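Local structure of protein Pcdhgc3 (Mus musculus, 4ZI8) at residues Leu132-Ser135 and Glu136-Pro140; Pro232-Gln236 and Ser237-Ala241. The protein probably mediates calcium-dependent cell adhesion and may help establish specific neuronal connections, this fragment comprising the first three extracellular cadherin repeats of the protein. One frame throughout, in Å; residues are numbered along the deposited sequence.

Contact 1. Residues Leu132-Ser135 and Glu136-Pro140. With CA (calcium ion), chain Q; CA (calcium ion), chain R.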
ATOM      1  N   LEU B 132      -4.962   3.955  -9.767  1.00 30.34           N
ATOM      2  CA  LEU B 132      -4.329   3.610  -8.509  1.00 28.62           C
ATOM      3  C   LEU B 132      -5.364   2.951  -7.602  1.00 31.96           C
ATOM      4  O   LEU B 132      -6.502   3.409  -7.546  1.00 33.39           O
ATOM      5  CB  LEU B 132      -3.760   4.836  -7.807  1.00 26.02           C
ATOM      6  CG  LEU B 132      -2.697   5.658  -8.511  1.00 32.64           C
ATOM      7  CD1 LEU B 132      -2.595   6.999  -7.838  1.00 34.09           C
ATOM      8  CD2 LEU B 132      -1.380   4.917  -8.404  1.00 38.29           C
ATOM      9  N   GLU B 133      -4.989   1.890  -6.900  1.00 31.35           N
ATOM     10  CA  GLU B 133      -5.869   1.338  -5.870  1.00 30.20           C
ATOM     11  C   GLU B 133      -5.272   1.714  -4.532  1.00 34.22           C
ATOM     12  O   GLU B 133      -4.128   1.381  -4.247  1.00 38.60           O
ATOM     13  CB  GLU B 133      -6.016  -0.169  -6.000  1.00 35.82           C
ATOM     14  CG  GLU B 133      -6.502  -0.593  -7.372  1.00 43.10           C
ATOM     15  CD  GLU B 133      -6.904  -2.057  -7.451  1.00 53.20           C
ATOM     16  OE1 GLU B 133      -7.495  -2.431  -8.486  1.00 57.44           O
ATOM     17  OE2 GLU B 133      -6.641  -2.831  -6.494  1.00 56.57           O
ATOM     18  N   ILE B 134      -6.030   2.436  -3.721  1.00 32.36           N
ATOM     19  CA  ILE B 134      -5.490   2.960  -2.482  1.00 28.65           C
ATOM     20  C   ILE B 134      -6.412   2.622  -1.291  1.00 28.94           C
ATOM     21  O   ILE B 134      -7.580   2.997  -1.285  1.00 31.40           O
ATOM     22  CB  ILE B 134      -5.298   4.479  -2.559  1.00 26.11           C
ATOM     23  CG1 ILE B 134      -4.453   4.878  -3.781  1.00 24.35           C
ATOM     24  CG2 ILE B 134      -4.656   5.002  -1.268  1.00 26.02           C
ATOM     25  CD1 ILE B 134      -4.410   6.345  -3.995  1.00 27.32           C
ATOM     26  N   SER B 135      -5.893   1.911  -0.294  1.00 29.54           N
ATOM     27  CA  SER B 135      -6.680   1.590   0.912  1.00 28.60           C
ATOM     28  C   SER B 135      -7.077   2.831   1.664  1.00 27.51           C
ATOM     29  O   SER B 135      -6.283   3.760   1.788  1.00 27.42           O
ATOM     30  CB  SER B 135      -5.901   0.672   1.849  1.00 30.87           C
ATOM     31  OG  SER B 135      -6.586   0.506   3.098  1.00 31.63           O
ATOM     32  N   GLU B 136      -8.294   2.848   2.210  1.00 30.21           N
ATOM     33  CA  GLU B 136      -8.731   3.991   2.996  1.00 28.25           C
ATOM     34  C   GLU B 136      -7.961   4.035   4.299  1.00 33.92           C
ATOM     35  O   GLU B 136      -8.045   5.014   5.033  1.00 35.92           O
ATOM     36  CB  GLU B 136     -10.235   3.949   3.293  1.00 29.51           C
ATOM     37  CG  GLU B 136     -10.688   2.672   3.991  1.00 27.57           C
ATOM     38  CD  GLU B 136     -12.141   2.723   4.410  1.00 29.78           C
ATOM     39  OE1 GLU B 136     -12.703   3.830   4.580  1.00 32.45           O
ATOM     40  OE2 GLU B 136     -12.722   1.649   4.547  1.00 29.38           O
ATOM     41  N   ALA B 137      -7.217   2.973   4.587  1.00 34.46           N
ATOM     42  CA  ALA B 137      -6.457   2.891   5.829  1.00 34.83           C
ATOM     43  C   ALA B 137      -5.059   3.498   5.705  1.00 35.94           C
ATOM     44  O   ALA B 137      -4.301   3.481   6.672  1.00 38.21           O
ATOM     45  CB  ALA B 137      -6.356   1.441   6.275  1.00 35.01           C
ATOM     46  N   LEU B 138      -4.700   4.019   4.536  1.00 31.81           N
ATOM     47  CA  LEU B 138      -3.357   4.594   4.358  1.00 33.46           C
ATOM     48  C   LEU B 138      -3.267   5.959   5.025  1.00 33.35           C
ATOM     49  O   LEU B 138      -4.232   6.718   5.043  1.00 33.39           O
ATOM     50  CB  LEU B 138      -2.980   4.717   2.887  1.00 31.31           C
ATOM     51  CG  LEU B 138      -2.753   3.400   2.139  1.00 32.97           C
ATOM     52  CD1 LEU B 138      -1.757   3.578   0.983  1.00 32.24           C
ATOM     53  CD2 LEU B 138      -2.329   2.282   3.060  1.00 36.50           C
ATOM     54  N   ALA B 139      -2.111   6.265   5.585  1.00 33.85           N
ATOM     55  CA  ALA B 139      -1.994   7.489   6.351  1.00 36.35           C
ATOM     56  C   ALA B 139      -1.740   8.674   5.447  1.00 33.31           C
ATOM     57  O   ALA B 139      -1.009   8.577   4.464  1.00 34.84           O
ATOM     58  CB  ALA B 139      -0.887   7.369   7.393  1.00 40.90           C
ATOM     59  N   PRO B 140      -2.362   9.809   5.775  1.00 34.14           N
ATOM     60  CA  PRO B 140      -1.979  11.067   5.149  1.00 29.13           C
ATOM     61  C   PRO B 140      -0.472  11.232   5.195  1.00 34.54           C
ATOM     62  O   PRO B 140       0.130  10.995   6.253  1.00 35.13           O
ATOM     63  CB  PRO B 140      -2.668  12.117   6.012  1.00 29.16           C
ATOM     64  CG  PRO B 140      -3.850  11.404   6.599  1.00 29.36           C
ATOM     65  CD  PRO B 140      -3.417   9.981   6.791  1.00 30.61           C
TER
HETATM   66 CA    CA Q 404     -14.545   0.511   5.583  1.00 32.18          CA
HETATM   67 CA    CA R 405     -14.142   4.391   6.324  1.00 29.51          CA
HETATM   68  O   HOH W   1     -13.164   6.192   7.236  1.00 36.87           O
HETATM   69  O   HOH W   2     -15.854   4.550   8.063  1.00 30.27           O
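S135 and A137 meet in an ST turn: S135 OG accepts the backbone N-H of A137 at 2.9 Å with an N-H...O angle of 159°. The hydroxyl reaches that N-H because OG lies anti to the backbone N of S135 (chi1 172°), on the side of its own carbonyl carbon, and the methyl of A137 settles 3.3 Å from the same OG. A type I beta turn from S135 to L138 overlaps it, closed by a hydrogen bond from L138 N to S135 O at 3.2 Å. L138, the last residue of the turn, brings CD1 to 3.9 Å from CG2 of I134, the two side chains crossing at about a right angle. The case illustrates how a compact turn can present a metal ligand. E136, at the second position of the turn, has CG in the crowded position between its backbone N and carbonyl carbon (chi1 56°), and the extended chain beyond sends the carboxylate away from the strand. There it bridges two calcium ions: OE2 binds one at 2.4 Å, and OE1 binds the other at 2.3 Å, beside two waters. D226, A227 and D262 complete the shell of the first ion and D193 joins the second, with E195 and D229 serving both, while W194 N donates a hydrogen bond to OE1. Such bridging glutamates are characteristic of the linker between successive cadherin repeats. The turn ends strand 130-135, which runs parallel to strand 215-225 at the edge of its sheet, and I134 and L138 both pack on F144 of strand 143-145.

Contact 2. Residues Pro232-Gln236 and Ser237-Ala241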
ATOM      1  N   PRO B 232     -19.844  -4.118  13.570  1.00 30.92           N
ATOM      2  CA  PRO B 232     -21.277  -4.412  13.498  1.00 31.41           C
ATOM      3  C   PRO B 232     -22.016  -3.637  14.573  1.00 32.35           C
ATOM      4  O   PRO B 232     -21.421  -3.282  15.585  1.00 30.46           O
ATOM      5  CB  PRO B 232     -21.337  -5.909  13.753  1.00 31.75           C
ATOM      6  CG  PRO B 232     -20.026  -6.395  13.247  1.00 31.94           C
ATOM      7  CD  PRO B 232     -19.044  -5.349  13.646  1.00 29.01           C
ATOM      8  N   ALA B 233     -23.290  -3.356  14.342  1.00 35.65           N
ATOM      9  CA  ALA B 233     -24.117  -2.689  15.340  1.00 37.20           C
ATOM     10  C   ALA B 233     -25.486  -3.332  15.358  1.00 33.69           C
ATOM     11  O   ALA B 233     -26.159  -3.351  14.329  1.00 29.57           O
ATOM     12  CB  ALA B 233     -24.235  -1.199  15.042  1.00 39.15           C
ATOM     13  N   PHE B 234     -25.903  -3.841  16.512  1.00 30.29           N
ATOM     14  CA  PHE B 234     -27.237  -4.422  16.627  1.00 31.72           C
ATOM     15  C   PHE B 234     -28.330  -3.376  16.491  1.00 34.16           C
ATOM     16  O   PHE B 234     -28.159  -2.241  16.911  1.00 37.25           O
ATOM     17  CB  PHE B 234     -27.374  -5.183  17.956  1.00 27.86           C
ATOM     18  CG  PHE B 234     -26.829  -6.579  17.884  1.00 24.24           C
ATOM     19  CD1 PHE B 234     -27.583  -7.597  17.312  1.00 22.81           C
ATOM     20  CD2 PHE B 234     -25.553  -6.865  18.331  1.00 22.00           C
ATOM     21  CE1 PHE B 234     -27.085  -8.866  17.209  1.00 21.49           C
ATOM     22  CE2 PHE B 234     -25.047  -8.157  18.236  1.00 23.01           C
ATOM     23  CZ  PHE B 234     -25.808  -9.150  17.674  1.00 22.04           C
ATOM     24  N   ASN B 235     -29.435  -3.761  15.859  1.00 35.98           N
ATOM     25  CA  ASN B 235     -30.608  -2.909  15.758  1.00 39.52           C
ATOM     26  C   ASN B 235     -31.129  -2.526  17.123  1.00 38.42           C
ATOM     27  O   ASN B 235     -31.582  -1.405  17.336  1.00 42.06           O
ATOM     28  CB  ASN B 235     -31.703  -3.598  14.953  1.00 46.99           C
ATOM     29  CG  ASN B 235     -31.564  -3.350  13.463  1.00 60.58           C
ATOM     30  OD1 ASN B 235     -30.462  -3.111  12.964  1.00 65.40           O
ATOM     31  ND2 ASN B 235     -32.680  -3.386  12.747  1.00 65.98           N
ATOM     32  N   GLN B 236     -31.061  -3.472  18.046  1.00 38.40           N
ATOM     33  CA  GLN B 236     -31.422  -3.205  19.421  1.00 40.43           C
ATOM     34  C   GLN B 236     -30.526  -4.010  20.331  1.00 35.39           C
ATOM     35  O   GLN B 236     -30.004  -5.060  19.946  1.00 34.47           O
ATOM     36  CB  GLN B 236     -32.902  -3.509  19.674  1.00 42.86           C
ATOM     37  CG  GLN B 236     -33.368  -4.820  19.173  1.00 41.57           C
ATOM     38  CD  GLN B 236     -34.861  -4.986  19.329  1.00 47.35           C
ATOM     39  OE1 GLN B 236     -35.624  -4.646  18.428  1.00 56.35           O
ATOM     40  NE2 GLN B 236     -35.291  -5.489  20.481  1.00 43.19           N
ATOM     41  N   SER B 237     -30.313  -3.481  21.526  1.00 34.65           N
ATOM     42  CA  SER B 237     -29.374  -4.064  22.460  1.00 35.01           C
ATOM     43  C   SER B 237     -30.036  -5.171  23.254  1.00 34.00           C
ATOM     44  O   SER B 237     -29.368  -6.084  23.723  1.00 32.78           O
ATOM     45  CB  SER B 237     -28.830  -3.002  23.409  1.00 41.33           C
ATOM     46  OG  SER B 237     -27.818  -2.251  22.763  1.00 54.95           O
ATOM     47  N   LEU B 238     -31.353  -5.081  23.385  1.00 32.52           N
ATOM     48  CA  LEU B 238     -32.090  -6.004  24.223  1.00 33.59           C
ATOM     49  C   LEU B 238     -33.273  -6.577  23.458  1.00 35.48           C
ATOM     50  O   LEU B 238     -34.090  -5.825  22.902  1.00 34.49           O
ATOM     51  CB  LEU B 238     -32.555  -5.304  25.507  1.00 34.55           C
ATOM     52  CG  LEU B 238     -33.526  -6.031  26.447  1.00 38.96           C
ATOM     53  CD1 LEU B 238     -32.954  -7.354  26.899  1.00 44.12           C
ATOM     54  CD2 LEU B 238     -33.835  -5.170  27.650  1.00 39.31           C
ATOM     55  N   TYR B 239     -33.346  -7.909  23.429  1.00 31.18           N
ATOM     56  CA  TYR B 239     -34.503  -8.630  22.884  1.00 33.77           C
ATOM     57  C   TYR B 239     -35.230  -9.394  24.004  1.00 34.86           C
ATOM     58  O   TYR B 239     -34.583  -9.991  24.862  1.00 37.28           O
ATOM     59  CB  TYR B 239     -34.074  -9.602  21.778  1.00 26.90           C
ATOM     60  CG  TYR B 239     -33.434  -8.960  20.562  1.00 30.10           C
ATOM     61  CD1 TYR B 239     -32.100  -8.581  20.570  1.00 26.80           C
ATOM     62  CD2 TYR B 239     -34.163  -8.765  19.391  1.00 30.32           C
ATOM     63  CE1 TYR B 239     -31.514  -8.007  19.452  1.00 26.76           C
ATOM     64  CE2 TYR B 239     -33.594  -8.205  18.276  1.00 32.56           C
ATOM     65  CZ  TYR B 239     -32.269  -7.825  18.305  1.00 33.44           C
ATOM     66  OH  TYR B 239     -31.711  -7.260  17.178  1.00 33.53           O
ATOM     67  N   ARG B 240     -36.560  -9.375  24.004  1.00 34.54           N
ATOM     68  CA  ARG B 240     -37.348 -10.089  25.012  1.00 37.02           C
ATOM     69  C   ARG B 240     -38.207 -11.128  24.336  1.00 36.63           C
ATOM     70  O   ARG B 240     -38.756 -10.881  23.261  1.00 36.78           O
ATOM     71  CB  ARG B 240     -38.252  -9.150  25.816  1.00 47.67           C
ATOM     72  CG  ARG B 240     -37.519  -8.145  26.685  1.00 61.02           C
ATOM     73  CD  ARG B 240     -38.486  -7.193  27.402  1.00 73.65           C
ATOM     74  NE  ARG B 240     -37.823  -5.972  27.873  1.00 79.54           N
ATOM     75  CZ  ARG B 240     -37.307  -5.811  29.092  1.00 82.07           C
ATOM     76  NH1 ARG B 240     -37.374  -6.793  29.984  1.00 82.50           N
ATOM     77  NH2 ARG B 240     -36.722  -4.662  29.425  1.00 83.27           N
ATOM     78  N   ALA B 241     -38.327 -12.286  24.965  1.00 34.55           N
ATOM     79  CA  ALA B 241     -39.203 -13.324  24.448  1.00 34.65           C
ATOM     80  C   ALA B 241     -39.872 -14.078  25.574  1.00 34.68           C
ATOM     81  O   ALA B 241     -39.280 -14.306  26.638  1.00 35.85           O
ATOM     82  CB  ALA B 241     -38.433 -14.291  23.553  1.00 31.47           C
TER
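Between F234 and Y239 the backbone makes the sheet switch of a cadherin repeat, in which the first strand is split between the two sheets of the sandwich. F234 is extended, N235 and S237 take helical angles, and Q236 between them is extended again, so the chain jogs twice before L238 resumes a strand. Across this jog the Q236 side chain folds back over the Y239 ring. Its CG sits over one face, 3.6 Å from the ring centroid and 24° off the normal, a CH-pi contact, and the terminal amide continues over the ring with its plane only 13° from the aromatic one. The stack is possible because CG of Q236 points between its own backbone N and carbonyl carbon (chi1 48°). NE2 then donates to L238 O at 2.7 Å; the acceptor lies close to the amide plane, so this bond fixes the flat group while the ring supports it. It is a good example of one glutamine pairing a polar grip with an apolar face. At the far end of the ring, Y239 OH stands 4.1 Å from CD1 of F234, at the edge of a ring whose side chain crosses that of Y239 at about a right angle. The same hydroxyl accepts L257 N of strand 252-259. A leucine in place of Y239 would probably leave L257 N without this acceptor and the Q236 amide without its aromatic platform. The carbonyl oxygen Q236 O, buried here with no polar partner in the model, lies 3.3 Å from Y239 CE1.

Followed from the N terminus, contact 1 comes first and closes the short turn after strand 130-135 of the second cadherin repeat; contact 2 opens only later, at the start of the third. The two are in series, neither nested nor crossed, with centres 34 Å apart and nearest atoms about 13 Å apart. Between them the chain runs through the rest of the second repeat and into the calcium-binding linker, where D226 and D229 share ions with E136. Contact 1 thus ties the second repeat to the interdomain calcium cluster, whereas contact 2 joins strands 233-234 and 238-244, which belong to different sheets of the third repeat.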